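PDB 2BJR: MFP2B from Ascaris suum, which probably enhances polymerization of the major sperm protein (MSP) in the amoeboid motility of Ascaris sperm and binds a zinc ion. Local coordinates for residues W95-D100 against N159-A164; A196-G201 against G249-C254. One frame throughout, in Å; residues are numbered along the deposited sequence.

Contact 1 of 2, residues W95-D100 against N159-A164; sequences WIKYSD and NMLIIA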
loop_
_atom_site.group_PDB
_atom_site.type_symbol
_atom_site.label_atom_id
_atom_site.label_comp_id
_atom_site.label_asym_id
_atom_site.label_seq_id
_atom_site.Cartn_x
_atom_site.Cartn_y
_atom_site.Cartn_z
ATOM N N TRP A 95 15.535 -2.683 -0.876
ATOM C CA TRP A 95 15.729 -1.315 -1.361
ATOM C C TRP A 95 16.958 -0.726 -0.730
ATOM O O TRP A 95 17.060 -0.688 0.481
ATOM C CB TRP A 95 14.503 -0.435 -1.047
ATOM C CG TRP A 95 13.252 -0.767 -1.765
ATOM C CD1 TRP A 95 12.363 -1.720 -1.459
ATOM C CD2 TRP A 95 12.728 -0.105 -2.948
ATOM N NE1 TRP A 95 11.335 -1.739 -2.372
ATOM C CE2 TRP A 95 11.517 -0.740 -3.278
ATOM C CE3 TRP A 95 13.189 0.922 -3.764
ATOM C CZ2 TRP A 95 10.736 -0.358 -4.362
ATOM C CZ3 TRP A 95 12.414 1.323 -4.825
ATOM C CH2 TRP A 95 11.203 0.679 -5.125
ATOM N N ILE A 96 17.914 -0.255 -1.527
ATOM C CA ILE A 96 19.143 0.325 -1.022
ATOM C C ILE A 96 19.315 1.749 -1.499
ATOM O O ILE A 96 18.719 2.149 -2.495
ATOM C CB ILE A 96 20.371 -0.503 -1.470
ATOM C CG1 ILE A 96 20.547 -0.410 -3.015
ATOM C CG2 ILE A 96 20.199 -1.900 -1.037
ATOM C CD1 ILE A 96 21.841 -1.018 -3.504
ATOM N N LYS A 97 20.193 2.498 -0.838
ATOM C CA LYS A 97 20.538 3.823 -1.304
ATOM C C LYS A 97 21.331 3.694 -2.588
ATOM O O LYS A 97 22.185 2.817 -2.728
ATOM C CB LYS A 97 21.390 4.581 -0.296
ATOM C CG LYS A 97 20.629 5.015 0.961
ATOM C CD LYS A 97 21.507 5.967 1.784
ATOM C CE LYS A 97 21.521 5.637 3.256
ATOM N NZ LYS A 97 22.664 6.350 3.948
ATOM N N TYR A 98 21.065 4.608 -3.503
ATOM C CA TYR A 98 21.720 4.609 -4.790
ATOM C C TYR A 98 23.249 4.685 -4.565
ATOM O O TYR A 98 24.012 4.022 -5.260
ATOM C CB TYR A 98 21.210 5.806 -5.563
ATOM C CG TYR A 98 21.815 5.986 -6.904
ATOM C CD1 TYR A 98 21.424 5.174 -7.975
ATOM C CD2 TYR A 98 22.789 6.941 -7.118
ATOM C CE1 TYR A 98 22.006 5.338 -9.239
ATOM C CE2 TYR A 98 23.364 7.125 -8.373
ATOM C CZ TYR A 98 22.978 6.324 -9.428
ATOM O OH TYR A 98 23.522 6.536 -10.700
ATOM N N SER A 99 23.679 5.425 -3.549
ATOM C CA SER A 99 25.110 5.573 -3.291
ATOM C C SER A 99 25.760 4.267 -2.848
ATOM O O SER A 99 26.975 4.137 -2.966
ATOM C CB SER A 99 25.385 6.681 -2.261
ATOM O OG SER A 99 24.772 6.366 -1.017
ATOM N N ASP A 100 24.966 3.310 -2.371
ATOM C CA ASP A 100 25.474 2.027 -1.866
ATOM C C ASP A 100 25.502 0.916 -2.899
ATOM O O ASP A 100 25.787 -0.249 -2.536
ATOM C CB ASP A 100 24.637 1.557 -0.662
ATOM C CG ASP A 100 24.908 2.369 0.593
ATOM O OD1 ASP A 100 26.023 2.957 0.679
ATOM O OD2 ASP A 100 24.051 2.473 1.527
ATOM N N ASN A 159 20.830 9.529 -1.959
ATOM C CA ASN A 159 19.952 8.917 -0.956
ATOM C C ASN A 159 18.642 8.395 -1.538
ATOM O O ASN A 159 17.800 7.874 -0.803
ATOM C CB ASN A 159 19.620 9.925 0.131
ATOM C CG ASN A 159 20.862 10.521 0.803
ATOM O OD1 ASN A 159 20.893 11.733 1.096
ATOM N ND2 ASN A 159 21.872 9.704 1.013
HETATM N N MSE A 160 18.446 8.524 -2.842
HETATM C CA MSE A 160 17.285 7.887 -3.481
HETATM C C MSE A 160 17.478 6.375 -3.417
HETATM O O MSE A 160 18.599 5.885 -3.262
HETATM C CB MSE A 160 17.149 8.379 -4.934
HETATM C CG MSE A 160 16.925 9.832 -4.997
HETATM SE SE MSE A 160 16.357 10.383 -6.759
HETATM C CE MSE A 160 16.477 12.328 -6.518
ATOM N N LEU A 161 16.393 5.630 -3.533
ATOM C CA LEU A 161 16.407 4.195 -3.326
ATOM C C LEU A 161 16.199 3.447 -4.654
ATOM O O LEU A 161 15.351 3.805 -5.442
ATOM C CB LEU A 161 15.314 3.810 -2.341
ATOM C CG LEU A 161 15.295 4.567 -1.015
ATOM C CD1 LEU A 161 14.124 4.061 -0.182
ATOM C CD2 LEU A 161 16.594 4.358 -0.311
ATOM N N ILE A 162 16.952 2.368 -4.835
ATOM C CA ILE A 162 16.827 1.430 -5.958
ATOM C C ILE A 162 16.693 0.021 -5.406
ATOM O O ILE A 162 16.978 -0.211 -4.207
ATOM C CB ILE A 162 18.033 1.561 -6.907
ATOM C CG1 ILE A 162 19.353 1.208 -6.205
ATOM C CG2 ILE A 162 18.104 2.965 -7.393
ATOM C CD1 ILE A 162 20.581 1.026 -7.127
ATOM N N ILE A 163 16.185 -0.889 -6.235
ATOM C CA ILE A 163 15.955 -2.280 -5.830
ATOM C C ILE A 163 17.166 -3.170 -6.133
ATOM O O ILE A 163 17.645 -3.212 -7.291
ATOM C CB ILE A 163 14.725 -2.844 -6.529
ATOM C CG1 ILE A 163 13.466 -2.081 -6.104
ATOM C CG2 ILE A 163 14.565 -4.298 -6.246
ATOM C CD1 ILE A 163 12.259 -2.349 -6.995
ATOM N N ALA A 164 17.626 -3.893 -5.107
ATOM C CA ALA A 164 18.614 -4.982 -5.275
ATOM C C ALA A 164 17.917 -6.324 -5.142
ATOM O O ALA A 164 17.011 -6.507 -4.312
ATOM C CB ALA A 164 19.726 -4.858 -4.217
#
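The indole of Trp-95 lies with one face over Ile-163: CG1 of Ile-163 stands 3.5 Å from the centroid of the six-membered ring, almost on the ring normal, in a CH-pi contact, and CD1 of the same isoleucine comes within 3.6 Å of Trp-95 CZ2. Trp-95 CG is turned anti to its carbonyl carbon (chi1 -67°), which swings the ring across the neighbouring strand until the carbonyl O of Leu-161 meets its edge in plane. CB of Leu-161 approaches the ring obliquely, and Leu-121 adds a further apolar neighbour. The second aromatic ring, that of Tyr-98, receives Ile-162 CG2 at its edge, 4.0 Å from Tyr-98 CD1, and has a cation-pi partner in Arg-101.

On the face of the sheet away from Trp-95, Ile-96 and Ile-162 both place CG1 between backbone N and carbonyl carbon (chi1 67° and 62°), bringing these two methylenes to 3.8 Å. Met-111 of strand 110-111 touches both isoleucines. At the solvent-exposed end Lys-97 runs alongside Asn-159, both pointing the same way.

Between these two layers of side chains, the backbones of Ile-96 and Ile-162 exchange two nearly straight bonds, Ile-96 N to Ile-162 O at 2.8 Å and Ile-162 N to Ile-96 O at 2.9 Å. Tyr-98 N, where the chain has already turned into a 3-10 segment, still reaches Met-160 O at 2.8 Å. This is an antiparallel ladder, with Ile-96/Ile-162 as its hydrogen-bonded pair flanked by two non-hydrogen-bonded ones, joining the outer strand 92-97 to the central strand 161-166 of a three-stranded sheet.

Contact 2 of 2, residues A196-G201 against G249-C254; sequences ADFRCG and GKIAAC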
loop_
_atom_site.group_PDB
_atom_site.type_symbol
_atom_site.label_atom_id
_atom_site.label_comp_id
_atom_site.label_asym_id
_atom_site.label_seq_id
_atom_site.Cartn_x
_atom_site.Cartn_y
_atom_site.Cartn_z
ATOM N N ALA A 196 -1.856 -5.510 2.568
ATOM C CA ALA A 196 -1.644 -6.529 1.586
ATOM C C ALA A 196 -2.567 -6.255 0.386
ATOM O O ALA A 196 -3.721 -5.894 0.535
ATOM C CB ALA A 196 -1.934 -7.903 2.184
ATOM N N ASP A 197 -2.066 -6.480 -0.815
ATOM C CA ASP A 197 -2.862 -6.308 -2.056
ATOM C C ASP A 197 -3.637 -7.558 -2.418
ATOM O O ASP A 197 -3.058 -8.662 -2.480
ATOM C CB ASP A 197 -1.910 -5.980 -3.205
ATOM C CG ASP A 197 -1.254 -4.607 -3.029
ATOM O OD1 ASP A 197 -1.977 -3.617 -3.209
ATOM O OD2 ASP A 197 -0.069 -4.451 -2.654
ATOM N N PHE A 198 -4.926 -7.356 -2.671
ATOM C CA PHE A 198 -5.852 -8.349 -3.141
ATOM C C PHE A 198 -6.888 -7.716 -4.025
ATOM O O PHE A 198 -7.130 -6.519 -3.969
ATOM C CB PHE A 198 -6.584 -8.969 -1.972
ATOM C CG PHE A 198 -5.764 -9.886 -1.158
ATOM C CD1 PHE A 198 -5.133 -9.456 -0.005
ATOM C CD2 PHE A 198 -5.662 -11.237 -1.517
ATOM C CE1 PHE A 198 -4.357 -10.351 0.783
ATOM C CE2 PHE A 198 -4.896 -12.139 -0.718
ATOM C CZ PHE A 198 -4.249 -11.676 0.416
ATOM N N ARG A 199 -7.556 -8.531 -4.834
ATOM C CA ARG A 199 -8.719 -8.073 -5.574
ATOM C C ARG A 199 -9.958 -8.630 -4.934
ATOM O O ARG A 199 -9.953 -9.758 -4.492
ATOM C CB ARG A 199 -8.673 -8.510 -7.027
ATOM C CG ARG A 199 -7.462 -8.028 -7.848
ATOM C CD ARG A 199 -7.437 -8.609 -9.301
ATOM N NE ARG A 199 -7.314 -10.059 -9.247
ATOM C CZ ARG A 199 -6.177 -10.719 -9.154
ATOM N NH1 ARG A 199 -5.018 -10.082 -9.211
ATOM N NH2 ARG A 199 -6.198 -12.044 -9.031
ATOM N N CYS A 200 -11.045 -7.870 -4.954
ATOM C CA CYS A 200 -12.317 -8.388 -4.504
ATOM C C CYS A 200 -12.664 -9.568 -5.366
ATOM O O CYS A 200 -12.352 -9.577 -6.575
ATOM C CB CYS A 200 -13.423 -7.379 -4.647
ATOM S SG CYS A 200 -13.146 -6.115 -3.435
ATOM N N GLY A 201 -13.200 -10.582 -4.700
ATOM C CA GLY A 201 -13.471 -11.882 -5.310
ATOM C C GLY A 201 -12.328 -12.873 -5.332
ATOM O O GLY A 201 -12.568 -14.023 -5.696
ATOM N N GLY A 249 -15.894 -17.990 0.960
ATOM C CA GLY A 249 -14.474 -18.195 0.734
ATOM C C GLY A 249 -13.779 -17.088 -0.071
ATOM O O GLY A 249 -12.571 -17.153 -0.265
ATOM N N LYS A 250 -14.553 -16.091 -0.511
ATOM C CA LYS A 250 -14.101 -15.023 -1.409
ATOM C C LYS A 250 -14.160 -13.669 -0.671
ATOM O O LYS A 250 -15.047 -13.418 0.155
ATOM C CB LYS A 250 -14.990 -14.969 -2.647
ATOM C CG LYS A 250 -14.829 -16.233 -3.566
ATOM C CD LYS A 250 -15.669 -16.089 -4.826
ATOM C CE LYS A 250 -15.749 -17.377 -5.704
ATOM N NZ LYS A 250 -16.325 -17.062 -7.065
ATOM N N ILE A 251 -13.243 -12.791 -0.994
ATOM C CA ILE A 251 -13.286 -11.413 -0.458
ATOM C C ILE A 251 -14.465 -10.623 -1.043
ATOM O O ILE A 251 -14.611 -10.478 -2.260
ATOM C CB ILE A 251 -11.951 -10.712 -0.751
ATOM C CG1 ILE A 251 -10.801 -11.463 -0.099
ATOM C CG2 ILE A 251 -11.989 -9.203 -0.259
ATOM C CD1 ILE A 251 -9.447 -11.085 -0.646
ATOM N N ALA A 252 -15.314 -10.101 -0.173
ATOM C CA ALA A 252 -16.359 -9.182 -0.535
ATOM C C ALA A 252 -16.120 -7.893 0.236
ATOM O O ALA A 252 -15.584 -7.934 1.330
ATOM C CB ALA A 252 -17.702 -9.756 -0.178
ATOM N N ALA A 253 -16.524 -6.766 -0.348
ATOM C CA ALA A 253 -16.224 -5.448 0.215
ATOM C C ALA A 253 -17.380 -4.479 0.056
ATOM O O ALA A 253 -18.237 -4.604 -0.862
ATOM C CB ALA A 253 -14.945 -4.875 -0.427
ATOM N N CYS A 254 -17.369 -3.453 0.913
ATOM C CA CYS A 254 -18.238 -2.301 0.742
ATOM C C CYS A 254 -17.551 -1.027 1.192
ATOM O O CYS A 254 -16.975 -0.990 2.268
ATOM C CB CYS A 254 -19.534 -2.457 1.546
ATOM S SG CYS A 254 -20.681 -1.076 1.292
HETATM O O HOH W 1 -14.753 -14.148 -7.844
#
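One direct hydrogen bond joins the two segments: Gly-201 N donates to Ile-251 O at 2.8 Å, with an N-H...O angle of 153°. The donor lies in the carbonyl plane, on a lone pair of the oxygen. Further along, Ile-251 also has a backbone bond to Asp-202, and Gly-249 has one to Trp-204, so the chain that leaves strand 194-199 continues alongside the start of strand 250-257. The water-mediated link is looser. A water donates to Gly-201 O and is held only weakly by Lys-250 NZ, while the extended aliphatic chain of Lys-250 passes the same carbonyl, its CG 3.8 Å from Gly-201 O.

Both strands belong to one larger antiparallel sheet but are not paired directly within it; 194-199 pairs with 268-274, and 250-257 with 238-247 and 260-262. The touching parts run 104° apart, so the two meet at a steep angle, without the bridges of a ladder.

Two apolar contacts lie between them. Ile-251, with CG1 anti to the carbonyl carbon (chi1 -60°), sends CD1 to 3.8 Å from Phe-198 CB. The methyl meets the ring obliquely, and the two side chains cross at about a right angle. Pro-205 and Tyr-273 also touch Phe-198, and Trp-204 touches Ile-251. Cys-200 supplies the second apolar touch, its SG lying 3.7 Å from Ala-253 CB.

Arg-199 engages other partners: its CB points away from 249-254, and its guanidinium makes salt bridges with Asp-22 and Asp-202.

How the contacts relate
Along the chain the two contacts follow one another, contact 1 first, and each falls in a different one of the protein's two cytosolic motility protein regions. Their centres are 33 Å apart, on opposite sides of the chain's centre, and their nearest atoms remain about 12 Å from each other. No sheet is shared: 95-100 with 159-164 belongs to a three-stranded antiparallel sheet, whereas 196-201 with 249-254 lies in a larger one. Each contact thus joins segments 48 to 59 residues apart within its own region of this largely beta protein. Between them in sequence come the zinc-binding cysteines Cys-174, Cys-176 and Cys-179, which hold the metal together with His-86.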